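Local structure of integron cassette protein VCH_CASS2 (Vibrio cholerae, 3GK6) at residues V73-F84 with R148-Y157; G113-T121 with L131-F139. The protein is of unknown physiological function but probably binds cationic, drug-like compounds, as a mobile integron cassette member of the effector-binding family. One frame throughout, in Å; residues are numbered along the deposited sequence.

Interaction 1. Residues V73-F84 with R148-Y157; sequences VYGLYTNYESDF and RAYTTDFEYY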
loop_
_atom_site.group_PDB
_atom_site.type_symbol
_atom_site.label_atom_id
_atom_site.label_comp_id
_atom_site.label_asym_id
_atom_site.label_seq_id
_atom_site.Cartn_x
_atom_site.Cartn_y
_atom_site.Cartn_z
ATOM N N VAL A 73 -2.482 -1.871 -9.497
ATOM C CA VAL A 73 -1.228 -1.567 -8.819
ATOM C C VAL A 73 -1.457 -1.264 -7.343
ATOM O O VAL A 73 -2.404 -0.567 -6.984
ATOM C CB VAL A 73 -0.498 -0.401 -9.510
ATOM C CG1 VAL A 73 0.798 -0.080 -8.781
ATOM C CG2 VAL A 73 -0.218 -0.773 -10.975
ATOM N N TYR A 74 -0.583 -1.807 -6.503
ATOM C CA TYR A 74 -0.749 -1.758 -5.057
ATOM C C TYR A 74 0.552 -1.415 -4.364
ATOM O O TYR A 74 1.645 -1.685 -4.886
ATOM C CB TYR A 74 -1.160 -3.131 -4.520
ATOM C CG TYR A 74 -2.460 -3.658 -5.054
ATOM C CD1 TYR A 74 -3.659 -3.399 -4.391
ATOM C CD2 TYR A 74 -2.491 -4.439 -6.203
ATOM C CE1 TYR A 74 -4.859 -3.906 -4.877
ATOM C CE2 TYR A 74 -3.686 -4.949 -6.696
ATOM C CZ TYR A 74 -4.862 -4.670 -6.032
ATOM O OH TYR A 74 -6.046 -5.168 -6.518
ATOM N N GLY A 75 0.410 -0.846 -3.171
ATOM C CA GLY A 75 1.498 -0.741 -2.221
ATOM C C GLY A 75 1.148 -1.594 -1.013
ATOM O O GLY A 75 0.291 -1.225 -0.225
ATOM N N LEU A 76 1.769 -2.764 -0.893
ATOM C CA LEU A 76 1.548 -3.614 0.270
ATOM C C LEU A 76 2.406 -3.242 1.470
ATOM O O LEU A 76 3.596 -2.928 1.331
ATOM C CB LEU A 76 1.827 -5.078 -0.072
ATOM C CG LEU A 76 0.707 -6.014 -0.462
ATOM C CD1 LEU A 76 -0.213 -5.407 -1.520
ATOM C CD2 LEU A 76 1.321 -7.331 -0.922
ATOM N N TYR A 77 1.795 -3.306 2.649
ATOM C CA TYR A 77 2.501 -3.185 3.908
ATOM C C TYR A 77 2.245 -4.462 4.705
ATOM O O TYR A 77 1.098 -4.795 5.004
ATOM C CB TYR A 77 2.023 -1.951 4.658
ATOM C CG TYR A 77 2.324 -0.669 3.901
ATOM C CD1 TYR A 77 3.429 0.113 4.234
ATOM C CD2 TYR A 77 1.524 -0.260 2.835
ATOM C CE1 TYR A 77 3.710 1.278 3.549
ATOM C CE2 TYR A 77 1.794 0.910 2.135
ATOM C CZ TYR A 77 2.892 1.672 2.500
ATOM O OH TYR A 77 3.181 2.836 1.825
ATOM N N THR A 78 3.315 -5.183 5.025
ATOM C CA THR A 78 3.165 -6.542 5.527
ATOM C C THR A 78 4.420 -6.967 6.287
ATOM O O THR A 78 5.360 -6.174 6.445
ATOM C CB THR A 78 2.880 -7.506 4.343
ATOM O OG1 THR A 78 2.505 -8.804 4.827
ATOM C CG2 THR A 78 4.108 -7.619 3.437
ATOM N N ASN A 79 4.427 -8.210 6.762
ATOM C CA ASN A 79 5.530 -8.729 7.575
ATOM C C ASN A 79 5.948 -7.760 8.674
ATOM O O ASN A 79 7.121 -7.419 8.808
ATOM C CB ASN A 79 6.725 -9.092 6.697
ATOM C CG ASN A 79 6.386 -10.152 5.661
ATOM O OD1 ASN A 79 5.572 -11.048 5.909
ATOM N ND2 ASN A 79 7.011 -10.057 4.492
ATOM N N TYR A 80 4.974 -7.308 9.456
ATOM C CA TYR A 80 5.236 -6.325 10.495
ATOM C C TYR A 80 6.066 -6.926 11.614
ATOM O O TYR A 80 5.678 -7.931 12.201
ATOM C CB TYR A 80 3.926 -5.817 11.080
ATOM C CG TYR A 80 3.179 -4.807 10.216
ATOM C CD1 TYR A 80 3.482 -3.455 10.288
ATOM C CD2 TYR A 80 2.145 -5.206 9.380
ATOM C CE1 TYR A 80 2.802 -2.516 9.526
ATOM C CE2 TYR A 80 1.449 -4.264 8.594
ATOM C CZ TYR A 80 1.784 -2.924 8.688
ATOM O OH TYR A 80 1.114 -1.979 7.949
ATOM N N GLU A 81 7.198 -6.298 11.911
ATOM C CA GLU A 81 8.028 -6.716 13.028
ATOM C C GLU A 81 7.187 -6.731 14.298
ATOM O O GLU A 81 7.266 -7.659 15.092
ATOM C CB GLU A 81 9.222 -5.768 13.202
ATOM C CG GLU A 81 10.247 -6.228 14.250
ATOM C CD GLU A 81 11.235 -5.129 14.627
ATOM O OE1 GLU A 81 11.101 -3.996 14.112
ATOM O OE2 GLU A 81 12.148 -5.399 15.441
ATOM N N SER A 82 6.363 -5.703 14.471
ATOM C CA SER A 82 5.582 -5.545 15.689
ATOM C C SER A 82 4.288 -4.791 15.406
ATOM O O SER A 82 3.309 -5.369 14.938
ATOM C CB SER A 82 6.404 -4.780 16.718
ATOM O OG SER A 82 7.062 -3.690 16.091
ATOM N N ASP A 83 4.294 -3.496 15.703
ATOM C CA ASP A 83 3.164 -2.627 15.393
ATOM C C ASP A 83 3.655 -1.463 14.530
ATOM O O ASP A 83 4.629 -1.603 13.797
ATOM C CB ASP A 83 2.507 -2.123 16.675
ATOM C CG ASP A 83 3.448 -1.293 17.531
ATOM O OD1 ASP A 83 4.610 -1.077 17.119
ATOM O OD2 ASP A 83 3.024 -0.854 18.620
ATOM N N PHE A 84 2.998 -0.314 14.628
ATOM C CA PHE A 84 3.359 0.828 13.787
ATOM C C PHE A 84 4.739 1.421 14.124
ATOM O O PHE A 84 5.288 2.220 13.358
ATOM C CB PHE A 84 2.270 1.901 13.835
ATOM C CG PHE A 84 2.100 2.538 15.185
ATOM C CD1 PHE A 84 2.848 3.647 15.539
ATOM C CD2 PHE A 84 1.186 2.034 16.096
ATOM C CE1 PHE A 84 2.694 4.240 16.777
ATOM C CE2 PHE A 84 1.030 2.622 17.340
ATOM C CZ PHE A 84 1.785 3.727 17.680
ATOM N N ARG A 148 -6.086 -2.744 14.681
ATOM C CA ARG A 148 -5.325 -3.195 13.524
ATOM C C ARG A 148 -4.795 -4.606 13.703
ATOM O O ARG A 148 -4.388 -5.001 14.797
ATOM C CB ARG A 148 -4.191 -2.225 13.214
ATOM C CG ARG A 148 -4.696 -0.933 12.629
ATOM C CD ARG A 148 -3.569 -0.048 12.219
ATOM N NE ARG A 148 -2.779 -0.600 11.126
ATOM C CZ ARG A 148 -1.652 -0.041 10.705
ATOM N NH1 ARG A 148 -1.219 1.060 11.300
ATOM N NH2 ARG A 148 -0.964 -0.568 9.710
ATOM N N ALA A 149 -4.811 -5.368 12.617
ATOM C CA ALA A 149 -4.354 -6.749 12.662
ATOM C C ALA A 149 -2.845 -6.855 12.429
ATOM O O ALA A 149 -2.217 -7.844 12.820
ATOM C CB ALA A 149 -5.116 -7.585 11.642
ATOM N N TYR A 150 -2.267 -5.837 11.786
ATOM C CA TYR A 150 -0.844 -5.851 11.439
ATOM C C TYR A 150 -0.469 -7.155 10.733
ATOM O O TYR A 150 0.528 -7.809 11.061
ATOM C CB TYR A 150 0.044 -5.610 12.666
ATOM C CG TYR A 150 -0.107 -4.222 13.251
ATOM C CD1 TYR A 150 0.380 -3.096 12.578
ATOM C CD2 TYR A 150 -0.734 -4.031 14.471
ATOM C CE1 TYR A 150 0.238 -1.829 13.108
ATOM C CE2 TYR A 150 -0.877 -2.767 15.007
ATOM C CZ TYR A 150 -0.387 -1.672 14.326
ATOM O OH TYR A 150 -0.532 -0.420 14.869
ATOM N N THR A 151 -1.292 -7.509 9.755
ATOM C CA THR A 151 -1.059 -8.651 8.892
ATOM C C THR A 151 -0.599 -8.117 7.542
ATOM O O THR A 151 0.600 -7.996 7.280
ATOM C CB THR A 151 -2.354 -9.446 8.691
ATOM O OG1 THR A 151 -3.451 -8.530 8.566
ATOM C CG2 THR A 151 -2.616 -10.335 9.887
ATOM N N THR A 152 -1.564 -7.808 6.690
ATOM C CA THR A 152 -1.283 -7.097 5.451
ATOM C C THR A 152 -2.272 -5.961 5.178
ATOM O O THR A 152 -3.481 -6.180 5.111
ATOM C CB THR A 152 -1.215 -8.040 4.245
ATOM O OG1 THR A 152 -0.183 -9.012 4.474
ATOM C CG2 THR A 152 -0.882 -7.248 2.988
ATOM N N ASP A 153 -1.730 -4.748 5.042
ATOM C CA ASP A 153 -2.494 -3.565 4.675
ATOM C C ASP A 153 -2.084 -3.174 3.258
ATOM O O ASP A 153 -1.004 -3.550 2.798
ATOM C CB ASP A 153 -2.157 -2.410 5.634
ATOM C CG ASP A 153 -2.353 -2.788 7.097
ATOM O OD1 ASP A 153 -3.406 -3.387 7.424
ATOM O OD2 ASP A 153 -1.460 -2.477 7.921
ATOM N N PHE A 154 -2.908 -2.399 2.557
ATOM C CA PHE A 154 -2.509 -2.019 1.208
ATOM C C PHE A 154 -3.094 -0.724 0.685
ATOM O O PHE A 154 -4.252 -0.386 0.955
ATOM C CB PHE A 154 -2.744 -3.158 0.196
ATOM C CG PHE A 154 -4.195 -3.586 0.064
ATOM C CD1 PHE A 154 -5.027 -2.995 -0.871
ATOM C CD2 PHE A 154 -4.704 -4.606 0.858
ATOM C CE1 PHE A 154 -6.356 -3.405 -1.014
ATOM C CE2 PHE A 154 -6.021 -5.013 0.733
ATOM C CZ PHE A 154 -6.854 -4.411 -0.200
ATOM N N GLU A 155 -2.257 -0.011 -0.064
ATOM C CA GLU A 155 -2.699 1.074 -0.914
ATOM C C GLU A 155 -3.131 0.424 -2.220
ATOM O O GLU A 155 -2.441 -0.454 -2.718
ATOM C CB GLU A 155 -1.520 2.013 -1.220
ATOM C CG GLU A 155 -0.969 2.702 0.003
ATOM C CD GLU A 155 0.488 3.108 -0.162
ATOM O OE1 GLU A 155 1.119 2.750 -1.181
ATOM O OE2 GLU A 155 0.981 3.778 0.749
ATOM N N TYR A 156 -4.260 0.848 -2.771
ATOM C CA TYR A 156 -4.684 0.388 -4.092
ATOM C C TYR A 156 -4.821 1.624 -4.949
ATOM O O TYR A 156 -5.621 2.514 -4.641
ATOM C CB TYR A 156 -6.007 -0.398 -4.030
ATOM C CG TYR A 156 -6.700 -0.561 -5.377
ATOM C CD1 TYR A 156 -5.980 -0.891 -6.518
ATOM C CD2 TYR A 156 -8.087 -0.401 -5.496
ATOM C CE1 TYR A 156 -6.608 -1.042 -7.756
ATOM C CE2 TYR A 156 -8.720 -0.541 -6.726
ATOM C CZ TYR A 156 -7.974 -0.860 -7.851
ATOM O OH TYR A 156 -8.591 -1.003 -9.075
ATOM N N TYR A 157 -4.018 1.690 -6.012
ATOM C CA TYR A 157 -3.970 2.880 -6.847
ATOM C C TYR A 157 -5.045 2.757 -7.910
ATOM O O TYR A 157 -4.782 2.414 -9.066
ATOM C CB TYR A 157 -2.549 3.122 -7.400
ATOM C CG TYR A 157 -1.604 3.478 -6.272
ATOM C CD1 TYR A 157 -1.477 4.801 -5.845
ATOM C CD2 TYR A 157 -0.902 2.497 -5.585
ATOM C CE1 TYR A 157 -0.667 5.139 -4.798
ATOM C CE2 TYR A 157 -0.067 2.834 -4.513
ATOM C CZ TYR A 157 0.042 4.164 -4.132
ATOM O OH TYR A 157 0.845 4.544 -3.080
HETATM O O HOH W 1 -4.125 0.193 -10.442
HETATM O O HOH W 2 3.792 2.393 -1.117
HETATM O O HOH W 3 2.768 -10.670 7.174
HETATM O O HOH W 4 2.667 -9.072 9.316
#
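Tyr77 OH donates to Glu155 OE2 at 2.6 Å, meeting the oxygen from above the carboxylate plane, with ring and carboxylate planes 73° apart. Trp132 NE1 gives the same oxygen a second bond. Glu155 keeps CG opposite its carbonyl carbon (chi1 -64°) and runs extended beyond it, bringing its carboxylate to Tyr77. Tyr157 OH holds OE1, and a water links OE1 to Tyr77 OH, so both carboxylate oxygens are gripped. Arg148 NH2 makes a salt bridge with Asp153 OD2 (2.7 Å), which also takes a weak bond from Tyr80 OH. The Thr78 and Thr152 hydroxyls pair, OG1 to OG1, at 2.7 Å.

Aromatic rings meet at both ends. The Tyr150 ring turns its edge to the Tyr80 face, planes at 76°, while Asp83 CA sits over one Tyr150 face. Tyr74 turns its edge to the Phe154 face in an offset edge-to-face pair (CD1 to CD1 3.8 Å); the Tyr156 ring, nearly parallel to that of Tyr74 but slid apart, completes the cluster, and Phe30 packs on Tyr74 and Phe154.

Gly75 with Glu155 and Tyr77 with Asp153 are antiparallel hydrogen-bonded pairs, and Tyr157 N reaches Val73 O at 2.9 Å. The strands are neighbours in a closed antiparallel barrel. A polyether, probably from the crystallisation liquor, lies about 4 Å from the Glu155 side chain, whose aromatic surroundings are consistent with the cation-binding pocket of effector-binding domains.

Interaction 2. Residues G113-T121 with L131-F139; sequences GKYVTFSAT and LWNEVWNYF
Phe118 reaches from the strand into the helix surface, and Val135, Tyr138, Phe139 and Leu131 meet its side chain from the helix. Val135 CG2 lies over one face of the Phe118 ring, 3.9 Å from the centroid, a CH-pi contact. The far edge of the same ring is directed at the face of Tyr138 in an offset edge-to-face pair, planes at 72°, with Phe118 CZ 3.8 Å from Tyr138 CB. Phe139 CE2 comes to the ring edge at Phe118 CE1. At the root of the side chain, Leu131 CD1 bridges two residues of the strand, 3.8 Å from both Phe118 CB and Ala120 CB, while its other branch, CD2, rests on the backbone at Phe118 O (3.7 Å).

This is a helix laid across one face of a barrel strand: helix 126-139 follows strand 106-121 and runs back over it, the segment axes 8.9 Å apart and their directions 145° from each other. Val116, Phe118 and Ala120 alternate along the strand and turn their side chains to the helix, which answers with residues from successive turns. Tyr138 holds CG opposite the backbone N (chi1 180°), which carries its ring over to Phe118 and Val116; its CE2 meets Val116 CG1 at 4.3 Å.

Farther out, Met22 of strand 18-39 touches Val116, Phe118 and Tyr138, closing one flank of the cluster. Ile167 of strand 162-168 packs on Phe139, and Arg148 also lies against Phe139.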
loop_
_atom_site.group_PDB
_atom_site.type_symbol
_atom_site.label_atom_id
_atom_site.label_comp_id
_atom_site.label_asym_id
_atom_site.label_seq_id
_atom_site.Cartn_x
_atom_site.Cartn_y
_atom_site.Cartn_z
ATOM N N GLY A 113 -10.237 -11.086 4.108
ATOM C CA GLY A 113 -10.456 -10.703 5.490
ATOM C C GLY A 113 -11.287 -9.451 5.656
ATOM O O GLY A 113 -11.841 -8.932 4.688
ATOM N N LYS A 114 -11.375 -8.982 6.896
ATOM C CA LYS A 114 -12.127 -7.785 7.211
ATOM C C LYS A 114 -11.185 -6.593 7.216
ATOM O O LYS A 114 -10.140 -6.610 7.865
ATOM C CB LYS A 114 -12.820 -7.906 8.567
ATOM C CG LYS A 114 -13.731 -6.729 8.865
ATOM C CD LYS A 114 -14.780 -7.049 9.914
ATOM C CE LYS A 114 -14.209 -7.060 11.311
ATOM N NZ LYS A 114 -15.296 -7.237 12.334
ATOM N N TYR A 115 -11.565 -5.569 6.472
ATOM C CA TYR A 115 -10.752 -4.377 6.343
ATOM C C TYR A 115 -11.595 -3.136 6.580
ATOM O O TYR A 115 -12.806 -3.143 6.367
ATOM C CB TYR A 115 -10.201 -4.273 4.928
ATOM C CG TYR A 115 -9.178 -5.312 4.569
ATOM C CD1 TYR A 115 -7.816 -5.015 4.600
ATOM C CD2 TYR A 115 -9.568 -6.579 4.180
ATOM C CE1 TYR A 115 -6.879 -5.968 4.254
ATOM C CE2 TYR A 115 -8.647 -7.535 3.836
ATOM C CZ TYR A 115 -7.311 -7.233 3.871
ATOM O OH TYR A 115 -6.413 -8.209 3.511
ATOM N N VAL A 116 -10.929 -2.081 7.020
ATOM C CA VAL A 116 -11.473 -0.733 6.974
ATOM C C VAL A 116 -10.771 -0.037 5.813
ATOM O O VAL A 116 -9.545 0.038 5.789
ATOM C CB VAL A 116 -11.181 0.013 8.281
ATOM C CG1 VAL A 116 -11.594 1.422 8.158
ATOM C CG2 VAL A 116 -11.931 -0.665 9.450
ATOM N N THR A 117 -11.546 0.439 4.843
ATOM C CA THR A 117 -10.971 1.038 3.643
ATOM C C THR A 117 -11.272 2.534 3.583
ATOM O O THR A 117 -12.411 2.964 3.782
ATOM C CB THR A 117 -11.475 0.335 2.360
ATOM O OG1 THR A 117 -11.085 -1.046 2.376
ATOM C CG2 THR A 117 -10.907 1.004 1.107
ATOM N N PHE A 118 -10.230 3.310 3.307
ATOM C CA PHE A 118 -10.339 4.757 3.190
ATOM C C PHE A 118 -10.122 5.097 1.730
ATOM O O PHE A 118 -9.329 4.446 1.039
ATOM C CB PHE A 118 -9.246 5.440 4.028
ATOM C CG PHE A 118 -9.334 5.153 5.509
ATOM C CD1 PHE A 118 -8.961 3.916 6.015
ATOM C CD2 PHE A 118 -9.773 6.124 6.393
ATOM C CE1 PHE A 118 -9.033 3.650 7.377
ATOM C CE2 PHE A 118 -9.849 5.863 7.760
ATOM C CZ PHE A 118 -9.475 4.625 8.247
ATOM N N SER A 119 -10.794 6.132 1.253
ATOM C CA SER A 119 -10.585 6.554 -0.122
ATOM C C SER A 119 -10.508 8.075 -0.265
ATOM O O SER A 119 -11.214 8.819 0.403
ATOM C CB SER A 119 -11.658 5.981 -1.043
ATOM O OG SER A 119 -11.421 6.368 -2.384
ATOM N N ALA A 120 -9.621 8.525 -1.142
ATOM C CA ALA A 120 -9.527 9.954 -1.418
ATOM C C ALA A 120 -9.062 10.162 -2.858
ATOM O O ALA A 120 -8.447 9.280 -3.464
ATOM C CB ALA A 120 -8.562 10.631 -0.430
ATOM N N THR A 121 -9.352 11.347 -3.388
ATOM C CA THR A 121 -9.006 11.703 -4.756
ATOM C C THR A 121 -8.343 13.070 -4.726
ATOM O O THR A 121 -8.831 13.985 -4.067
ATOM C CB THR A 121 -10.285 11.740 -5.632
ATOM O OG1 THR A 121 -10.892 10.435 -5.625
ATOM C CG2 THR A 121 -9.967 12.175 -7.076
ATOM N N LEU A 131 -3.925 10.708 2.865
ATOM C CA LEU A 131 -4.895 9.686 3.247
ATOM C C LEU A 131 -4.359 8.864 4.424
ATOM O O LEU A 131 -5.117 8.468 5.301
ATOM C CB LEU A 131 -5.287 8.805 2.054
ATOM C CG LEU A 131 -6.490 7.878 2.297
ATOM C CD1 LEU A 131 -7.738 8.649 2.719
ATOM C CD2 LEU A 131 -6.756 7.051 1.038
ATOM N N TRP A 132 -3.052 8.624 4.458
ATOM C CA TRP A 132 -2.484 7.883 5.581
ATOM C C TRP A 132 -2.704 8.644 6.891
ATOM O O TRP A 132 -2.881 8.039 7.934
ATOM C CB TRP A 132 -0.995 7.555 5.372
ATOM C CG TRP A 132 -0.752 6.281 4.642
ATOM C CD1 TRP A 132 -0.336 6.141 3.340
ATOM C CD2 TRP A 132 -0.920 4.951 5.152
ATOM N NE1 TRP A 132 -0.228 4.809 3.018
ATOM C CE2 TRP A 132 -0.573 4.057 4.113
ATOM C CE3 TRP A 132 -1.314 4.429 6.394
ATOM C CZ2 TRP A 132 -0.619 2.667 4.272
ATOM C CZ3 TRP A 132 -1.356 3.038 6.553
ATOM C CH2 TRP A 132 -1.007 2.180 5.495
ATOM N N ASN A 133 -2.720 9.977 6.827
ATOM C CA ASN A 133 -3.006 10.778 8.017
ATOM C C ASN A 133 -4.410 10.520 8.549
ATOM O O ASN A 133 -4.618 10.472 9.766
ATOM C CB ASN A 133 -2.828 12.274 7.735
ATOM C CG ASN A 133 -1.374 12.671 7.578
ATOM O OD1 ASN A 133 -0.487 12.110 8.229
ATOM N ND2 ASN A 133 -1.121 13.661 6.720
ATOM N N GLU A 134 -5.370 10.352 7.641
ATOM C CA GLU A 134 -6.735 10.003 8.031
ATOM C C GLU A 134 -6.754 8.640 8.710
ATOM O O GLU A 134 -7.447 8.442 9.707
ATOM C CB GLU A 134 -7.682 9.977 6.825
ATOM C CG GLU A 134 -7.869 11.316 6.139
ATOM C CD GLU A 134 -8.571 12.330 7.027
ATOM O OE1 GLU A 134 -9.351 11.915 7.911
ATOM O OE2 GLU A 134 -8.346 13.542 6.841
ATOM N N VAL A 135 -5.991 7.702 8.162
ATOM C CA VAL A 135 -5.870 6.375 8.764
ATOM C C VAL A 135 -5.342 6.495 10.205
ATOM O O VAL A 135 -5.912 5.923 11.138
ATOM C CB VAL A 135 -4.940 5.456 7.929
ATOM C CG1 VAL A 135 -4.689 4.141 8.654
ATOM C CG2 VAL A 135 -5.529 5.203 6.544
ATOM N N TRP A 136 -4.252 7.244 10.365
ATOM C CA TRP A 136 -3.652 7.503 11.674
ATOM C C TRP A 136 -4.669 8.050 12.672
ATOM O O TRP A 136 -4.798 7.541 13.781
ATOM C CB TRP A 136 -2.495 8.508 11.551
ATOM C CG TRP A 136 -1.195 7.937 11.044
ATOM C CD1 TRP A 136 -0.821 7.777 9.743
ATOM C CD2 TRP A 136 -0.092 7.476 11.837
ATOM N NE1 TRP A 136 0.438 7.235 9.674
ATOM C CE2 TRP A 136 0.909 7.041 10.945
ATOM C CE3 TRP A 136 0.143 7.384 13.212
ATOM C CZ2 TRP A 136 2.126 6.521 11.385
ATOM C CZ3 TRP A 136 1.353 6.868 13.646
ATOM C CH2 TRP A 136 2.329 6.444 12.735
ATOM N N ASN A 137 -5.378 9.100 12.273
ATOM C CA ASN A 137 -6.340 9.764 13.147
ATOM C C ASN A 137 -7.432 8.803 13.565
ATOM O O ASN A 137 -7.875 8.799 14.717
ATOM C CB ASN A 137 -6.953 10.998 12.470
ATOM C CG ASN A 137 -5.936 12.107 12.247
ATOM O OD1 ASN A 137 -6.135 12.994 11.411
ATOM N ND2 ASN A 137 -4.833 12.055 12.988
ATOM N N TYR A 138 -7.858 7.977 12.620
ATOM C CA TYR A 138 -8.923 7.033 12.902
ATOM C C TYR A 138 -8.533 6.001 13.957
ATOM O O TYR A 138 -9.277 5.773 14.902
ATOM C CB TYR A 138 -9.377 6.323 11.630
ATOM C CG TYR A 138 -10.482 5.330 11.889
ATOM C CD1 TYR A 138 -11.783 5.755 12.120
ATOM C CD2 TYR A 138 -10.223 3.966 11.914
ATOM C CE1 TYR A 138 -12.803 4.842 12.361
ATOM C CE2 TYR A 138 -11.235 3.050 12.149
ATOM C CZ TYR A 138 -12.523 3.494 12.370
ATOM O OH TYR A 138 -13.529 2.582 12.614
ATOM N N PHE A 139 -7.375 5.373 13.799
ATOM C CA PHE A 139 -7.015 4.266 14.683
ATOM C C PHE A 139 -6.445 4.748 16.010
ATOM O O PHE A 139 -6.488 4.034 17.016
ATOM C CB PHE A 139 -6.057 3.298 13.988
ATOM C CG PHE A 139 -6.736 2.380 13.013
ATOM C CD1 PHE A 139 -7.349 1.211 13.450
ATOM C CD2 PHE A 139 -6.774 2.686 11.661
ATOM C CE1 PHE A 139 -7.982 0.360 12.552
ATOM C CE2 PHE A 139 -7.399 1.838 10.759
ATOM C CZ PHE A 139 -8.007 0.672 11.202
#

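Overall arrangement
From the N terminus, strand 18-39 comes first and supplies Phe30 to interaction 1 and Met22 to interaction 2. After two short helices comes strand 73-78, bordered by 88-94 on one side and by 152-156 on the other, so interaction 1 spans 63 intervening residues. Within that span, strand 106-121 leads through a short connection into helix 126-139; interaction 2 closes this small loop, wholly enclosed by the larger one, and the two do not cross. Interaction 1 joins two adjacent barrel strands, whereas interaction 2 seats the helix on the barrel. Their centres are 12 Å apart, and Trp132 ties the helix to both strands of interaction 1, packing on Tyr77 and bonding to Glu155.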